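Local coordinates for putative NADH dehydrogenase/NAD(P)H nitroreductase (Bacteroides thetaiotaomicron VPI-5482, PDB 3KWK), which binds flavin mononucleotide and probably acts as an NAD(P)H-dependent oxidoreductase of the nitroreductase family, at residues A[49-54]-A[91-96]; A[129-134]-A[144-149]; A[81-86]-A[150-155]; A[21-26]-A[75-80]. All blocks are in the same frame, centred on the assembly; numbering follows the deposited sequence. Where two conformers were deposited one is given.

Contacts 2 and 3 are buried and share strand 144-153. Contact 3 pairs it with strand 83-90 through backbone bonds. Contact 2 packs helix 128-138 on it with apolar side chains alone. The two touch where Val-134 meets Ile-86. Contacts 1 and 4 join loops, are only partly buried and each lie beside an FMN. Their centres are about 30 Å apart, on opposite sides of the chain's centre. Both rely on polar bonds between a side chain and the backbone: an arginine gives to a carbonyl in contact 1, and a glutamine takes from an amide in contact 4. Contact 4 adjoins contact 3, with centres about 7 Å apart.

Contact 1 of 4, residues A[49-54]-A[91-96]; sequences KDVRPW and SARSFY. With FMN (flavin mononucleotide), chain B.
Lys-49 lays its CG against Tyr-96 CE2 at 4.0 Å, and the two side chains cross at a slant. The amine of Lys-49 makes a cation-pi contact with Tyr-74 of the second subunit, and Tyr-96 OH bonds to Tyr-127 OH of that subunit. Asp-50 turns to the FMN instead, its CB 3.4 Å from the ribityl O4'. Arg-52 holds its carboxylate side-on, with NE 2.8 Å from OD1 in a nearly straight bond (176°). Val-51 and Arg-93 make the main pairing. Val-51 O takes two bent bonds from the end of Arg-93, NH2 at 2.9 Å and NH1 at 3.0 Å, and lies tilted from the guanidinium plane. Val-51 CG1, anti to the backbone N (chi1 171°), lies over one face of this group. The Arg-93 chain bends at chi3 (69°) to bring both nitrogens round. Arg-52 O takes a weak bond from Arg-93 NH1 at the guanidinium edge. Pro-53 CB packs on Ser-94 CB at 3.9 Å. Ser-94 OG accepts from Tyr-96 N at 2.9 Å, an ST turn ending at Tyr-96, the N-cap position of helix 97-114. The loops meet beside an FMN held largely by the second subunit, at the dimer interface, as in dimeric nitroreductases.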
# COMPACT_ATOMS: atom_id res chain seq x y z
N LYS A 49 1.55 -0.37 -14.94
CA LYS A 49 2.04 0.18 -16.21
C LYS A 49 2.67 1.56 -16.07
O LYS A 49 2.81 2.30 -17.05
CB LYS A 49 0.91 0.19 -17.24
CG LYS A 49 0.28 -1.21 -17.46
CD LYS A 49 1.15 -2.16 -18.30
CE LYS A 49 0.46 -3.53 -18.48
NZ LYS A 49 1.38 -4.61 -18.94
N ASP A 50 3.07 1.88 -14.85
CA ASP A 50 3.67 3.17 -14.52
C ASP A 50 2.85 4.36 -14.98
O ASP A 50 3.36 5.41 -15.39
CB ASP A 50 5.13 3.26 -15.02
CG ASP A 50 5.94 4.29 -14.28
OD1 ASP A 50 5.52 4.71 -13.19
OD2 ASP A 50 7.02 4.74 -14.80
N VAL A 51 1.53 4.25 -14.84
CA VAL A 51 0.65 5.33 -15.20
C VAL A 51 0.73 6.50 -14.22
O VAL A 51 0.60 7.67 -14.62
CB VAL A 51 -0.79 4.84 -15.27
CG1 VAL A 51 -1.81 5.98 -15.45
CG2 VAL A 51 -0.98 3.82 -16.41
N ARG A 52 0.89 6.20 -12.93
CA ARG A 52 0.94 7.23 -11.92
C ARG A 52 -0.36 8.02 -11.86
O ARG A 52 -0.37 9.23 -12.00
CB ARG A 52 2.16 8.14 -12.05
CG ARG A 52 3.48 7.37 -12.27
CD ARG A 52 4.65 8.29 -12.52
NE ARG A 52 5.80 7.49 -12.93
CZ ARG A 52 6.99 7.99 -13.22
NH1 ARG A 52 7.21 9.28 -13.16
NH2 ARG A 52 7.97 7.16 -13.58
N PRO A 53 -1.46 7.29 -11.64
CA PRO A 53 -2.78 7.91 -11.75
C PRO A 53 -3.26 8.68 -10.53
O PRO A 53 -4.36 9.23 -10.52
CB PRO A 53 -3.70 6.69 -11.96
CG PRO A 53 -3.08 5.64 -11.12
CD PRO A 53 -1.57 5.86 -11.32
N TRP A 54 -2.43 8.76 -9.51
CA TRP A 54 -2.79 9.46 -8.27
C TRP A 54 -2.93 10.96 -8.40
O TRP A 54 -2.22 11.59 -9.19
CB TRP A 54 -1.83 9.11 -7.15
CG TRP A 54 -0.42 9.07 -7.60
CD1 TRP A 54 0.32 10.10 -8.04
CD2 TRP A 54 0.39 7.90 -7.75
NE1 TRP A 54 1.58 9.69 -8.41
CE2 TRP A 54 1.62 8.32 -8.28
CE3 TRP A 54 0.18 6.54 -7.50
CZ2 TRP A 54 2.69 7.42 -8.49
CZ3 TRP A 54 1.22 5.67 -7.72
CH2 TRP A 54 2.43 6.10 -8.25
N SER A 91 -9.31 7.56 -12.81
CA SER A 91 -9.85 6.33 -13.36
C SER A 91 -9.90 6.36 -14.90
O SER A 91 -10.05 5.32 -15.52
CB SER A 91 -11.27 6.13 -12.81
OG SER A 91 -12.14 7.12 -13.29
N ALA A 92 -9.75 7.54 -15.52
CA ALA A 92 -9.71 7.62 -16.97
C ALA A 92 -8.38 7.09 -17.52
O ALA A 92 -8.33 6.61 -18.68
CB ALA A 92 -9.96 9.06 -17.47
N ARG A 93 -7.36 7.15 -16.67
CA ARG A 93 -5.97 6.83 -17.00
C ARG A 93 -5.57 5.41 -16.61
O ARG A 93 -4.64 4.87 -17.16
CB ARG A 93 -5.03 7.84 -16.34
CG ARG A 93 -5.12 9.28 -16.95
CD ARG A 93 -4.03 10.23 -16.42
NE ARG A 93 -2.76 9.79 -16.94
CZ ARG A 93 -1.68 9.48 -16.23
NH1 ARG A 93 -1.59 9.66 -14.88
NH2 ARG A 93 -0.64 9.02 -16.91
N SER A 94 -6.25 4.82 -15.62
CA SER A 94 -5.87 3.51 -15.11
C SER A 94 -6.98 2.76 -14.40
O SER A 94 -7.61 3.30 -13.49
CB SER A 94 -4.74 3.66 -14.11
OG SER A 94 -4.41 2.40 -13.54
N PHE A 95 -7.20 1.52 -14.79
CA PHE A 95 -8.11 0.64 -14.02
C PHE A 95 -7.40 -0.01 -12.82
O PHE A 95 -8.02 -0.78 -12.09
CB PHE A 95 -8.83 -0.39 -14.90
CG PHE A 95 -7.91 -1.30 -15.73
CD1 PHE A 95 -7.21 -2.31 -15.10
CD2 PHE A 95 -7.79 -1.15 -17.09
CE1 PHE A 95 -6.36 -3.16 -15.80
CE2 PHE A 95 -6.98 -1.98 -17.80
CZ PHE A 95 -6.24 -2.99 -17.13
N TYR A 96 -6.12 0.30 -12.63
CA TYR A 96 -5.44 -0.11 -11.40
C TYR A 96 -5.49 0.99 -10.36
O TYR A 96 -4.85 0.85 -9.33
CB TYR A 96 -3.97 -0.41 -11.68
CG TYR A 96 -3.64 -1.42 -12.73
CD1 TYR A 96 -3.79 -2.76 -12.51
CD2 TYR A 96 -3.07 -1.02 -13.92
CE1 TYR A 96 -3.44 -3.68 -13.47
CE2 TYR A 96 -2.67 -1.93 -14.87
CZ TYR A 96 -2.84 -3.24 -14.65
OH TYR A 96 -2.41 -4.12 -15.63
N1 FMN B . 5.31 -5.14 -13.12
C2 FMN B . 5.46 -6.27 -13.87
O2 FMN B . 6.59 -6.57 -14.30
N3 FMN B . 4.37 -7.07 -14.17
C4 FMN B . 3.09 -6.78 -13.74
O4 FMN B . 2.13 -7.55 -14.03
C4A FMN B . 2.94 -5.62 -12.98
N5 FMN B . 1.68 -5.24 -12.53
C5A FMN B . 1.55 -4.23 -11.62
C6 FMN B . 0.29 -3.97 -11.06
C7 FMN B . 0.17 -2.98 -10.11
C7M FMN B . -1.18 -2.66 -9.45
C8 FMN B . 1.26 -2.22 -9.71
C8M FMN B . 1.06 -1.16 -8.66
C9 FMN B . 2.50 -2.46 -10.28
C9A FMN B . 2.66 -3.47 -11.24
N10 FMN B . 3.89 -3.72 -11.85
C10 FMN B . 4.04 -4.81 -12.65
C1' FMN B . 5.07 -2.90 -11.48
C2' FMN B . 5.03 -1.55 -12.18
O2' FMN B . 5.31 -1.68 -13.58
C3' FMN B . 5.98 -0.54 -11.51
O3' FMN B . 5.55 -0.27 -10.17
C4' FMN B . 6.05 0.82 -12.27
O4' FMN B . 6.67 0.61 -13.54
C5' FMN B . 6.78 1.91 -11.49
O5' FMN B . 8.11 1.43 -11.29
P FMN B . 8.73 1.26 -9.79
O1P FMN B . 7.93 0.17 -9.06
O2P FMN B . 10.17 0.82 -10.15
O3P FMN B . 8.67 2.58 -9.06

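Contact 2 of 4, residues A[129-134]-A[144-149]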
# COMPACT_ATOMS: atom_id res chain seq x y z
N ASP A 129 -21.67 6.91 -1.73
CA ASP A 129 -22.14 8.12 -1.07
C ASP A 129 -20.98 8.96 -0.49
O ASP A 129 -20.93 10.18 -0.60
CB ASP A 129 -23.20 7.84 -0.01
CG ASP A 129 -22.73 6.94 1.13
OD1 ASP A 129 -21.73 6.16 1.01
OD2 ASP A 129 -23.41 7.02 2.16
N ARG A 130 -20.00 8.28 0.09
CA ARG A 130 -18.82 8.94 0.65
C ARG A 130 -18.02 9.60 -0.45
O ARG A 130 -17.51 10.69 -0.31
CB ARG A 130 -17.94 7.93 1.38
CG ARG A 130 -18.62 7.27 2.57
CD ARG A 130 -17.62 6.49 3.39
NE ARG A 130 -18.28 5.46 4.22
CZ ARG A 130 -17.61 4.60 4.99
NH1 ARG A 130 -16.29 4.67 5.08
NH2 ARG A 130 -18.27 3.66 5.68
N MSE A 131 -17.90 8.91 -1.57
CA MSE A 131 -17.12 9.44 -2.69
C MSE A 131 -17.80 10.72 -3.17
O MSE A 131 -17.13 11.70 -3.52
CB MSE A 131 -17.05 8.43 -3.80
CG MSE A 131 -16.38 7.12 -3.34
SE MSE A 131 -16.47 5.70 -4.65
CE MSE A 131 -15.13 6.37 -5.77
N GLU A 132 -19.13 10.72 -3.19
CA GLU A 132 -19.87 11.93 -3.60
C GLU A 132 -19.69 13.10 -2.63
O GLU A 132 -19.56 14.23 -3.06
CB GLU A 132 -21.36 11.60 -3.78
CG GLU A 132 -22.25 12.81 -4.13
CD GLU A 132 -21.83 13.59 -5.39
OE1 GLU A 132 -21.27 13.01 -6.37
OE2 GLU A 132 -22.12 14.82 -5.41
N VAL A 133 -19.66 12.84 -1.32
CA VAL A 133 -19.34 13.88 -0.33
C VAL A 133 -18.03 14.55 -0.68
O VAL A 133 -17.95 15.77 -0.73
CB VAL A 133 -19.30 13.31 1.11
CG1 VAL A 133 -18.74 14.31 2.12
CG2 VAL A 133 -20.70 12.86 1.51
N VAL A 134 -16.99 13.73 -0.86
CA VAL A 134 -15.66 14.22 -1.12
C VAL A 134 -15.65 14.98 -2.43
O VAL A 134 -15.08 16.05 -2.51
CB VAL A 134 -14.61 13.08 -1.12
CG1 VAL A 134 -13.24 13.61 -1.61
CG2 VAL A 134 -14.56 12.43 0.28
N ILE A 144 -11.98 11.57 -11.63
CA ILE A 144 -11.11 11.53 -10.45
C ILE A 144 -11.88 10.97 -9.27
O ILE A 144 -12.81 11.60 -8.79
CB ILE A 144 -10.54 12.92 -10.12
CG1 ILE A 144 -9.82 13.55 -11.31
CG2 ILE A 144 -9.57 12.88 -8.91
CD1 ILE A 144 -8.67 12.71 -11.99
N LEU A 145 -11.49 9.77 -8.85
CA LEU A 145 -12.23 9.04 -7.83
C LEU A 145 -11.48 9.03 -6.52
O LEU A 145 -10.32 8.66 -6.48
CB LEU A 145 -12.48 7.60 -8.31
CG LEU A 145 -13.17 7.49 -9.66
CD1 LEU A 145 -13.44 6.01 -9.96
CD2 LEU A 145 -14.46 8.33 -9.79
N PRO A 146 -12.16 9.35 -5.41
CA PRO A 146 -11.44 9.40 -4.12
C PRO A 146 -11.34 8.03 -3.46
O PRO A 146 -12.37 7.39 -3.27
CB PRO A 146 -12.30 10.36 -3.27
CG PRO A 146 -13.66 10.25 -3.82
CD PRO A 146 -13.52 9.91 -5.29
N LEU A 147 -10.12 7.57 -3.17
CA LEU A 147 -9.91 6.34 -2.46
C LEU A 147 -10.16 6.53 -0.97
O LEU A 147 -10.94 5.79 -0.40
CB LEU A 147 -8.50 5.77 -2.67
CG LEU A 147 -8.19 4.53 -1.85
CD1 LEU A 147 -9.01 3.38 -2.36
CD2 LEU A 147 -6.67 4.19 -1.93
N CYS A 148 -9.53 7.52 -0.36
CA CYS A 148 -9.58 7.64 1.08
C CYS A 148 -9.26 9.08 1.47
O CYS A 148 -8.58 9.83 0.71
CB CYS A 148 -8.64 6.61 1.75
SG CYS A 148 -6.90 6.83 1.32
N VAL A 149 -9.73 9.41 2.67
CA VAL A 149 -9.47 10.67 3.31
C VAL A 149 -8.56 10.36 4.49
O VAL A 149 -8.90 9.54 5.36
CB VAL A 149 -10.77 11.34 3.80
CG1 VAL A 149 -10.42 12.63 4.52
CG2 VAL A 149 -11.75 11.65 2.62
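Met-131, a selenomethionine, and Val-134 pack on Leu-145, Pro-146 and Val-149, and every contact between side chains here is apolar. No hydrogen bond joins helix 129-134 to strand 144-149.

The Pro-146 ring sits against the helix between the two helical residues. Its CG is 3.7 Å from Met-131 CA, so the ring reaches the helix backbone itself. The same CG lies 3.8 Å from Met-131 CB. Pro-146 CB meets Val-134 CG1 at 3.8 Å, and these two side chains pass each other in opposite directions.

Contacts between flexible or branched chains flank the proline. Met-131 bends at its last torsion (chi3 76°), which brings the methyl CE back to Leu-145 CB at 3.9 Å and places it near Pro-146 CD and O. Val-134 divides its methyls between two strand residues. CG1 goes to the proline, while CG2 meets Val-149 CG2 at 3.7 Å.

The short segment axes approach to 8.2 Å, with 112° between their directions. The helix therefore runs across the strand, and only one side of its turns bears on it.

Helix 128-138 packs on this side of the sheet, beside Leu-78, and Val-134 also touches Ile-86 on the adjacent strand 83-90. Leu-147 and Cys-148 both face Val-87 of that strand in a classic beta bulge. Their side chains lead away from helix 128-138, to helix 97-114 on the other face. From helix 128-138, Arg-130 NH1 bonds to Ala-123 O, and the side chain touches the FMN.

Contact 3 of 4, residues A[81-86]-A[150-155]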
# COMPACT_ATOMS: atom_id res chain seq x y z
N ALA A 81 -8.71 17.57 13.30
CA ALA A 81 -7.55 17.61 12.45
C ALA A 81 -7.41 19.02 11.84
O ALA A 81 -8.42 19.64 11.46
CB ALA A 81 -7.70 16.53 11.28
N ARG A 82 -6.19 19.52 11.75
CA ARG A 82 -5.92 20.78 11.02
C ARG A 82 -5.89 20.57 9.51
O ARG A 82 -6.07 21.50 8.77
CB ARG A 82 -4.54 21.35 11.39
CG ARG A 82 -4.36 21.86 12.76
CD ARG A 82 -5.05 23.20 12.95
NE ARG A 82 -4.86 23.57 14.32
CZ ARG A 82 -3.90 24.39 14.74
NH1 ARG A 82 -3.08 24.95 13.85
NH2 ARG A 82 -3.81 24.66 16.02
N ASN A 83 -5.57 19.35 9.07
CA ASN A 83 -5.40 19.03 7.67
C ASN A 83 -5.75 17.56 7.38
O ASN A 83 -5.71 16.69 8.27
CB ASN A 83 -3.93 19.19 7.19
CG ASN A 83 -3.27 20.49 7.56
OD1 ASN A 83 -3.36 21.49 6.83
ND2 ASN A 83 -2.60 20.49 8.70
N ALA A 84 -6.03 17.29 6.11
CA ALA A 84 -6.23 15.92 5.62
C ALA A 84 -5.69 15.85 4.22
O ALA A 84 -5.67 16.88 3.52
CB ALA A 84 -7.73 15.56 5.63
N ILE A 85 -5.17 14.69 3.84
CA ILE A 85 -4.83 14.43 2.44
C ILE A 85 -5.87 13.48 1.88
O ILE A 85 -6.11 12.41 2.48
CB ILE A 85 -3.43 13.81 2.29
CG1 ILE A 85 -2.38 14.84 2.74
CG2 ILE A 85 -3.17 13.39 0.81
CD1 ILE A 85 -0.97 14.28 2.84
N ILE A 86 -6.49 13.88 0.77
CA ILE A 86 -7.45 13.04 0.07
C ILE A 86 -6.72 12.36 -1.07
O ILE A 86 -6.22 13.04 -1.97
CB ILE A 86 -8.66 13.83 -0.41
CG1 ILE A 86 -9.25 14.64 0.76
CG2 ILE A 86 -9.70 12.86 -1.03
CD1 ILE A 86 -10.62 15.20 0.44
N ILE A 150 -7.39 10.98 4.52
CA ILE A 150 -6.42 10.74 5.59
C ILE A 150 -6.25 12.00 6.46
O ILE A 150 -5.42 12.88 6.14
CB ILE A 150 -5.04 10.32 5.00
CG1 ILE A 150 -5.17 9.13 4.05
CG2 ILE A 150 -4.00 9.99 6.12
CD1 ILE A 150 -3.85 8.73 3.39
N PRO A 151 -7.03 12.10 7.53
CA PRO A 151 -6.71 13.13 8.54
C PRO A 151 -5.34 12.83 9.17
O PRO A 151 -4.92 11.66 9.26
CB PRO A 151 -7.81 12.98 9.58
CG PRO A 151 -8.79 11.99 8.99
CD PRO A 151 -8.03 11.16 8.03
N PHE A 152 -4.64 13.87 9.58
CA PHE A 152 -3.40 13.67 10.29
C PHE A 152 -3.11 14.83 11.20
O PHE A 152 -3.74 15.90 11.09
CB PHE A 152 -2.26 13.44 9.29
CG PHE A 152 -1.98 14.64 8.39
CD1 PHE A 152 -2.69 14.84 7.22
CD2 PHE A 152 -0.95 15.52 8.70
CE1 PHE A 152 -2.41 15.92 6.43
CE2 PHE A 152 -0.67 16.60 7.91
CZ PHE A 152 -1.41 16.80 6.76
N GLY A 153 -2.17 14.59 12.11
CA GLY A 153 -1.77 15.57 13.10
C GLY A 153 -0.76 14.98 14.06
O GLY A 153 -0.40 13.78 13.96
N TYR A 154 -0.37 15.76 15.07
CA TYR A 154 0.41 15.19 16.15
C TYR A 154 -0.55 14.36 17.02
O TYR A 154 -1.60 14.88 17.44
CB TYR A 154 1.09 16.29 16.97
CG TYR A 154 2.30 16.80 16.22
CD1 TYR A 154 3.44 16.05 16.20
CD2 TYR A 154 2.26 17.95 15.42
CE1 TYR A 154 4.58 16.48 15.49
CE2 TYR A 154 3.37 18.37 14.71
CZ TYR A 154 4.52 17.64 14.75
OH TYR A 154 5.66 18.00 14.05
N PRO A 155 -0.21 13.11 17.35
CA PRO A 155 -1.15 12.31 18.18
C PRO A 155 -1.48 13.00 19.52
O PRO A 155 -0.59 13.61 20.14
CB PRO A 155 -0.38 11.03 18.45
CG PRO A 155 0.54 10.89 17.24
CD PRO A 155 0.95 12.34 16.91
O HOH W 1 -4.02 18.05 12.73
O HOH W 2 -2.72 18.34 10.14
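The Phe-152 ring leans against Asn-83 and Ile-85. One face carries water 2, displaced toward the rim, and at the edge, in plane, lie Ile-85 N and Ile-150 O. Asn-83 CB approaches the ring at a slant, 3.5 Å from CZ, and Ile-85 CG1 lies 3.8 Å from CE1. Phe-152 CG stands between the backbone N and the carbonyl carbon (chi1 64°), which swings the ring back over the neighbouring strand. Helix 32-43 packs on the sheet face that bears Phe-152 and Ile-85, with Ile-35 and Met-38 touching the ring. The two strands form an antiparallel ladder in the central sheet of the nitroreductase fold, between strands 54-59 and 118-123. Ile-85 and Ile-150 are a hydrogen-bonded pair: Ile-85 N gives to Ile-150 O at 2.9 Å and Ile-150 N to Ile-85 O at 2.8 Å. Ala-84 and Pro-151 form the next, non-hydrogen-bonded pair, where Ala-84 CA makes a CA-H...O contact to Ile-150 O at 3.2 Å. On the other face of the sheet, which bears Ala-84 and Pro-151, Ala-81 CB meets Pro-151 CB at 3.9 Å. Two waters join the segments at Phe-152 O, water 1 from Arg-82 N and water 2 from Asn-83 ND2.

Contact 4 of 4, residues A[21-26]-A[75-80]; sequences SVRTYL and AKMLTQ. With FMN (flavin mononucleotide), chain C.
This contact forms part of the FMN pocket, through Ser-21, Arg-23 and Met-77, where loop 21-26 meets the short 3-10 segment 76-79. Arg-23 and Met-77 meet beside the flavin. Met-77, a selenomethionine, sets its CB 3.1 Å from Arg-23 O. It then bends at chi2 (-64°) and chi3 (-78°), so that its CE comes to 3.7 Å from Arg-23 CD and also lies near FMN O2. The Arg-23 chain is extended from CG to NE. It gives NE to FMN O2 at 2.8 Å and NH2 to FMN N1 at 3.2 Å, both nearly straight. Ser-21 holds the phosphate, with its N giving to O2P at 2.7 Å and its OG to O1P at 2.6 Å. Further along, Gln-80 OE1 accepts from Tyr-25 N at 3.0 Å (160°). It also lies near Thr-24 CA and CB. The Gln-80 and Thr-24 side chains run side by side in the same direction. The Tyr-25 ring has Met-77 O at its edge, in plane, and its CE2 is 3.9 Å from Met-77 CG. Since Arg-23 donates at O2 and N1, its charge would be expected to stabilise negative charge on that end of the reduced flavin.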
# COMPACT_ATOMS: atom_id res chain seq x y z
N SER A 21 -3.11 3.39 13.35
CA SER A 21 -4.14 4.37 13.03
C SER A 21 -4.28 5.32 14.23
O SER A 21 -4.49 4.87 15.39
CB SER A 21 -5.46 3.71 12.74
OG SER A 21 -5.45 3.04 11.46
N VAL A 22 -4.14 6.62 14.01
CA VAL A 22 -4.32 7.61 15.08
C VAL A 22 -5.52 8.50 14.69
O VAL A 22 -5.56 9.05 13.57
CB VAL A 22 -3.07 8.48 15.22
CG1 VAL A 22 -3.27 9.64 16.17
CG2 VAL A 22 -1.79 7.61 15.61
N ARG A 23 -6.49 8.60 15.61
CA ARG A 23 -7.75 9.24 15.39
C ARG A 23 -8.08 10.42 16.30
O ARG A 23 -9.20 10.96 16.28
CB ARG A 23 -8.88 8.21 15.55
CG ARG A 23 -8.71 6.98 14.65
CD ARG A 23 -9.91 6.06 14.72
NE ARG A 23 -9.83 5.01 13.71
CZ ARG A 23 -9.15 3.87 13.85
NH1 ARG A 23 -8.46 3.54 14.94
NH2 ARG A 23 -9.13 3.02 12.85
N THR A 24 -7.09 10.84 17.07
CA THR A 24 -7.18 12.06 17.88
C THR A 24 -5.85 12.78 17.80
O THR A 24 -4.78 12.17 17.76
CB THR A 24 -7.53 11.78 19.33
OG1 THR A 24 -6.55 10.91 19.89
CG2 THR A 24 -8.97 11.18 19.51
N TYR A 25 -5.91 14.11 17.74
CA TYR A 25 -4.78 14.97 17.46
C TYR A 25 -4.71 16.15 18.42
O TYR A 25 -5.73 16.70 18.84
CB TYR A 25 -4.79 15.50 16.02
CG TYR A 25 -5.20 14.44 15.04
CD1 TYR A 25 -4.35 13.39 14.71
CD2 TYR A 25 -6.49 14.46 14.48
CE1 TYR A 25 -4.75 12.37 13.85
CE2 TYR A 25 -6.90 13.45 13.67
CZ TYR A 25 -6.06 12.40 13.35
OH TYR A 25 -6.55 11.38 12.51
N LEU A 26 -3.49 16.56 18.72
CA LEU A 26 -3.30 17.79 19.45
C LEU A 26 -3.73 18.96 18.58
O LEU A 26 -3.72 18.88 17.34
CB LEU A 26 -1.83 17.98 19.79
CG LEU A 26 -1.19 16.94 20.69
CD1 LEU A 26 0.34 17.21 20.85
CD2 LEU A 26 -1.85 17.00 22.05
N ALA A 75 -15.25 9.31 9.69
CA ALA A 75 -14.19 10.33 9.60
C ALA A 75 -14.52 11.51 10.52
O ALA A 75 -14.23 12.69 10.20
CB ALA A 75 -14.02 10.80 8.16
N LYS A 76 -15.12 11.20 11.67
CA LYS A 76 -15.55 12.29 12.61
C LYS A 76 -14.37 13.04 13.20
O LYS A 76 -14.49 14.22 13.59
CB LYS A 76 -16.44 11.73 13.72
CG LYS A 76 -17.69 10.99 13.18
CD LYS A 76 -18.59 11.91 12.39
CE LYS A 76 -19.72 11.12 11.70
NZ LYS A 76 -20.49 12.04 10.84
N MSE A 77 -13.21 12.39 13.22
CA MSE A 77 -12.00 13.03 13.71
C MSE A 77 -11.48 14.15 12.83
O MSE A 77 -10.56 14.89 13.20
CB MSE A 77 -10.89 12.00 13.96
CG MSE A 77 -10.11 11.44 12.76
SE MSE A 77 -11.19 10.41 11.51
CE MSE A 77 -11.28 8.76 12.51
N LEU A 78 -12.03 14.30 11.63
CA LEU A 78 -11.72 15.50 10.84
C LEU A 78 -11.98 16.83 11.59
O LEU A 78 -11.36 17.81 11.26
CB LEU A 78 -12.54 15.51 9.56
CG LEU A 78 -12.05 14.55 8.45
CD1 LEU A 78 -13.12 14.41 7.36
CD2 LEU A 78 -10.74 15.10 7.84
N THR A 79 -12.89 16.87 12.56
CA THR A 79 -13.18 18.10 13.27
C THR A 79 -12.01 18.45 14.20
O THR A 79 -11.86 19.61 14.60
CB THR A 79 -14.50 18.04 14.07
OG1 THR A 79 -14.40 17.02 15.09
CG2 THR A 79 -15.70 17.82 13.15
N GLN A 80 -11.14 17.50 14.50
CA GLN A 80 -9.98 17.84 15.35
C GLN A 80 -8.66 17.82 14.61
O GLN A 80 -7.59 18.05 15.19
CB GLN A 80 -9.95 17.00 16.63
CG GLN A 80 -9.92 15.56 16.48
CD GLN A 80 -9.86 14.88 17.83
OE1 GLN A 80 -8.79 14.74 18.37
NE2 GLN A 80 -11.00 14.46 18.37
N1 FMN C . -10.48 3.84 10.11
C2 FMN C . -11.44 4.76 10.39
O2 FMN C . -11.42 5.35 11.49
N3 FMN C . -12.45 5.03 9.48
C4 FMN C . -12.53 4.39 8.26
O4 FMN C . -13.46 4.68 7.44
C4A FMN C . -11.54 3.45 7.98
N5 FMN C . -11.57 2.74 6.78
C5A FMN C . -10.50 1.96 6.42
C6 FMN C . -10.49 1.39 5.13
C7 FMN C . -9.39 0.64 4.75
C7M FMN C . -9.30 0.01 3.35
C8 FMN C . -8.32 0.44 5.60
C8M FMN C . -7.15 -0.38 5.12
C9 FMN C . -8.35 0.98 6.87
C9A FMN C . -9.44 1.76 7.29
N10 FMN C . -9.52 2.30 8.58
C10 FMN C . -10.51 3.18 8.89
C1' FMN C . -8.41 2.06 9.54
C2' FMN C . -8.52 0.67 10.16
O2' FMN C . -9.61 0.59 11.08
C3' FMN C . -7.19 0.23 10.80
O3' FMN C . -6.17 0.11 9.81
C4' FMN C . -7.30 -1.13 11.54
O4' FMN C . -8.17 -0.98 12.67
C5' FMN C . -5.94 -1.70 11.97
O5' FMN C . -5.39 -0.74 12.87
P FMN C . -3.94 -0.05 12.58
O1P FMN C . -4.07 0.81 11.30
O2P FMN C . -3.79 0.80 13.86
O3P FMN C . -2.88 -1.12 12.43
O HOH W 3 -7.13 19.06 17.98
O HOH W 4 -5.45 19.39 15.20